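Local coordinates for lovastatin nonaketide synthase, polyketide synthase component (PDB 7CPX), which builds the nonaketide backbone of lovastatin from malonyl-CoA units, with NADPH-dependent reduction and methylation, working as a homodimer together with lovC, at residues A[1134-1138]-A[1169-1175]. The protein carries 2 engineered substitutions. Numbering follows the deposited sequence.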
ATOM      1  N   ASP A1134     -17.787 -16.578 -21.791  1.00 88.73           N
ATOM      2  CA  ASP A1134     -17.870 -15.132 -21.963  1.00 88.73           C
ATOM      3  C   ASP A1134     -16.783 -14.604 -22.889  1.00 88.73           C
ATOM      4  O   ASP A1134     -16.961 -13.552 -23.513  1.00 88.73           O
ATOM      5  CB  ASP A1134     -17.784 -14.438 -20.604  1.00 88.73           C
ATOM      6  CG  ASP A1134     -18.941 -14.795 -19.694  1.00 88.73           C
ATOM      7  OD1 ASP A1134     -19.814 -15.579 -20.120  1.00 88.73           O
ATOM      8  OD2 ASP A1134     -18.977 -14.291 -18.552  1.00 88.73           O
ATOM      9  N   PHE A1135     -15.660 -15.304 -22.994  1.00 85.54           N
ATOM     10  CA  PHE A1135     -14.560 -14.859 -23.836  1.00 85.54           C
ATOM     11  C   PHE A1135     -14.697 -15.324 -25.278  1.00 85.54           C
ATOM     12  O   PHE A1135     -13.861 -14.963 -26.114  1.00 85.54           O
ATOM     13  CB  PHE A1135     -13.229 -15.330 -23.245  1.00 85.54           C
ATOM     14  CG  PHE A1135     -12.878 -14.647 -21.955  1.00 85.54           C
ATOM     15  CD1 PHE A1135     -13.459 -15.046 -20.765  1.00 85.54           C
ATOM     16  CD2 PHE A1135     -11.983 -13.595 -21.935  1.00 85.54           C
ATOM     17  CE1 PHE A1135     -13.146 -14.416 -19.578  1.00 85.54           C
ATOM     18  CE2 PHE A1135     -11.664 -12.959 -20.753  1.00 85.54           C
ATOM     19  CZ  PHE A1135     -12.249 -13.367 -19.572  1.00 85.54           C
ATOM     20  N   ARG A1136     -15.726 -16.111 -25.589  1.00 86.34           N
ATOM     21  CA  ARG A1136     -16.129 -16.382 -26.961  1.00 86.34           C
ATOM     22  C   ARG A1136     -17.271 -15.475 -27.401  1.00 86.34           C
ATOM     23  O   ARG A1136     -17.995 -15.807 -28.345  1.00 86.34           O
ATOM     24  CB  ARG A1136     -16.534 -17.847 -27.120  1.00 86.34           C
ATOM     25  CG  ARG A1136     -15.399 -18.838 -26.946  1.00 86.34           C
ATOM     26  CD  ARG A1136     -15.904 -20.263 -27.093  1.00 86.34           C
ATOM     27  NE  ARG A1136     -16.448 -20.511 -28.425  1.00 86.34           N
ATOM     28  CZ  ARG A1136     -15.830 -21.188 -29.384  1.00 86.34           C
ATOM     29  NH1 ARG A1136     -14.642 -21.737 -29.194  1.00 86.34           N
ATOM     30  NH2 ARG A1136     -16.424 -21.325 -30.567  1.00 86.34           N
ATOM     31  N   ARG A1137     -17.441 -14.336 -26.735  1.00 89.62           N
ATOM     32  CA  ARG A1137     -18.558 -13.430 -26.968  1.00 89.62           C
ATOM     33  C   ARG A1137     -18.404 -12.597 -28.234  1.00 89.62           C
ATOM     34  O   ARG A1137     -19.166 -11.643 -28.425  1.00 89.62           O
ATOM     35  CB  ARG A1137     -18.728 -12.506 -25.760  1.00 89.62           C
ATOM     36  CG  ARG A1137     -19.518 -13.112 -24.613  1.00 89.62           C
ATOM     37  CD  ARG A1137     -21.009 -13.061 -24.877  1.00 89.62           C
ATOM     38  NE  ARG A1137     -21.786 -13.410 -23.695  1.00 89.62           N
ATOM     39  CZ  ARG A1137     -23.084 -13.174 -23.559  1.00 89.62           C
ATOM     40  NH1 ARG A1137     -23.782 -12.577 -24.510  1.00 89.62           N
ATOM     41  NH2 ARG A1137     -23.695 -13.543 -22.437  1.00 89.62           N
ATOM     42  N   LEU A1138     -17.449 -12.929 -29.100  1.00 86.31           N
ATOM     43  CA  LEU A1138     -17.296 -12.219 -30.363  1.00 86.31           C
ATOM     44  C   LEU A1138     -18.435 -12.599 -31.297  1.00 86.31           C
ATOM     45  O   LEU A1138     -18.371 -13.628 -31.977  1.00 86.31           O
ATOM     46  CB  LEU A1138     -15.943 -12.541 -30.994  1.00 86.31           C
ATOM     47  CG  LEU A1138     -15.576 -11.803 -32.280  1.00 86.31           C
ATOM     48  CD1 LEU A1138     -15.561 -10.307 -32.052  1.00 86.31           C
ATOM     49  CD2 LEU A1138     -14.224 -12.272 -32.779  1.00 86.31           C
ATOM     50  N   HIS A1169     -16.755  -5.556 -18.854  1.00 88.08           N
ATOM     51  CA  HIS A1169     -16.585  -6.959 -18.532  1.00 88.08           C
ATOM     52  C   HIS A1169     -15.280  -7.419 -19.169  1.00 88.08           C
ATOM     53  O   HIS A1169     -15.161  -7.387 -20.399  1.00 88.08           O
ATOM     54  CB  HIS A1169     -17.762  -7.770 -19.056  1.00 88.08           C
ATOM     55  CG  HIS A1169     -17.775  -9.200 -18.608  1.00 88.08           C
ATOM     56  ND1 HIS A1169     -16.651  -9.856 -18.156  1.00 88.08           N
ATOM     57  CD2 HIS A1169     -18.784 -10.101 -18.545  1.00 88.08           C
ATOM     58  CE1 HIS A1169     -16.965 -11.098 -17.838  1.00 88.08           C
ATOM     59  NE2 HIS A1169     -18.255 -11.273 -18.063  1.00 88.08           N
ATOM     60  N   PRO A1170     -14.278  -7.837 -18.385  1.00 85.15           N
ATOM     61  CA  PRO A1170     -12.984  -8.197 -18.979  1.00 85.15           C
ATOM     62  C   PRO A1170     -13.111  -9.154 -20.152  1.00 85.15           C
ATOM     63  O   PRO A1170     -12.226  -9.213 -21.009  1.00 85.15           O
ATOM     64  CB  PRO A1170     -12.234  -8.832 -17.806  1.00 85.15           C
ATOM     65  CG  PRO A1170     -12.777  -8.132 -16.617  1.00 85.15           C
ATOM     66  CD  PRO A1170     -14.233  -7.894 -16.913  1.00 85.15           C
ATOM     67  N   ALA A1171     -14.212  -9.905 -20.201  1.00 87.26           N
ATOM     68  CA  ALA A1171     -14.467 -10.756 -21.356  1.00 87.26           C
ATOM     69  C   ALA A1171     -14.629  -9.926 -22.623  1.00 87.26           C
ATOM     70  O   ALA A1171     -14.069 -10.266 -23.670  1.00 87.26           O
ATOM     71  CB  ALA A1171     -15.711 -11.608 -21.115  1.00 87.26           C
ATOM     72  N   SER A1172     -15.388  -8.830 -22.548  1.00 87.37           N
ATOM     73  CA  SER A1172     -15.600  -8.002 -23.730  1.00 87.37           C
ATOM     74  C   SER A1172     -14.299  -7.363 -24.200  1.00 87.37           C
ATOM     75  O   SER A1172     -14.008  -7.338 -25.401  1.00 87.37           O
ATOM     76  CB  SER A1172     -16.645  -6.927 -23.436  1.00 87.37           C
ATOM     77  OG  SER A1172     -16.212  -6.068 -22.396  1.00 87.37           O
ATOM     78  N   LEU A1173     -13.501  -6.844 -23.267  1.00 84.36           N
ATOM     79  CA  LEU A1173     -12.239  -6.217 -23.645  1.00 84.36           C
ATOM     80  C   LEU A1173     -11.252  -7.249 -24.181  1.00 84.36           C
ATOM     81  O   LEU A1173     -10.498  -6.970 -25.121  1.00 84.36           O
ATOM     82  CB  LEU A1173     -11.656  -5.471 -22.447  1.00 84.36           C
ATOM     83  CG  LEU A1173     -10.276  -4.841 -22.631  1.00 84.36           C
ATOM     84  CD1 LEU A1173     -10.311  -3.804 -23.734  1.00 84.36           C
ATOM     85  CD2 LEU A1173      -9.806  -4.218 -21.332  1.00 84.36           C
ATOM     86  N   ASP A1174     -11.246  -8.450 -23.602  1.00 84.83           N
ATOM     87  CA  ASP A1174     -10.385  -9.503 -24.123  1.00 84.83           C
ATOM     88  C   ASP A1174     -10.826  -9.939 -25.511  1.00 84.83           C
ATOM     89  O   ASP A1174      -9.987 -10.271 -26.351  1.00 84.83           O
ATOM     90  CB  ASP A1174     -10.371 -10.695 -23.169  1.00 84.83           C
ATOM     91  CG  ASP A1174      -9.137 -11.556 -23.334  1.00 84.83           C
ATOM     92  OD1 ASP A1174      -8.057 -11.145 -22.861  1.00 84.83           O
ATOM     93  OD2 ASP A1174      -9.245 -12.641 -23.940  1.00 84.83           O
ATOM     94  N   VAL A1175     -12.133  -9.945 -25.776  1.00 86.08           N
ATOM     95  CA  VAL A1175     -12.615 -10.215 -27.126  1.00 86.08           C
ATOM     96  C   VAL A1175     -12.163  -9.117 -28.076  1.00 86.08           C
ATOM     97  O   VAL A1175     -11.768  -9.382 -29.219  1.00 86.08           O
ATOM     98  CB  VAL A1175     -14.146 -10.365 -27.121  1.00 86.08           C
ATOM     99  CG1 VAL A1175     -14.686 -10.324 -28.538  1.00 86.08           C
ATOM    100  CG2 VAL A1175     -14.536 -11.657 -26.443  1.00 86.08           C
TER
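Phe1135 and Val1175 bury about 90 Å² each in this contact, which sets the turn of residues 1134-1138 against the first turns of helix 1170-1184. The Phe1135 ring takes the CA of Ala1171 over one face as a CH-pi contact: that CA stands 3.8 Å from the ring centroid and 19° off the ring normal, displaced toward the rim. At the edge of the same ring lies the carboxylate of Asp1174, whose OD2 is 3.5 Å from Phe1135 CD2, the two side chains crossing at about a right angle. Asp1174 is the predicted proton donor of the dehydratase and its side chain also meets His985, the predicted proton acceptor, so Phe1135, itself edge-to-face with His985, flanks both residues. Val1175 divides its branches: CG1, anti to the backbone N (chi1 167°), lies 3.5 Å from Leu1138 CB, whereas CG2 rests 3.4 Å from the carbonyl O of Phe1135. At the N-cap, His1169 NE2 donates a bent hydrogen bond (144°, 3.1 Å) to Asp1134 OD2, reached on the anti side and out of the carboxylate plane. Gln1178, one helical turn beyond Asp1174, hydrogen-bonds to both Phe1135 O and Asp1174 OD2. Within the predicted C-terminal hotdog fold, Leu1152 of strand 1147-1152 touches Leu1138 and Val1175, and helix 1117-1126 packs on Leu1138; helix 995-1012, from the predicted N-terminal hotdog fold, meets Pro1170, Leu1173 and Asp1174, placing the contact where the two halves join.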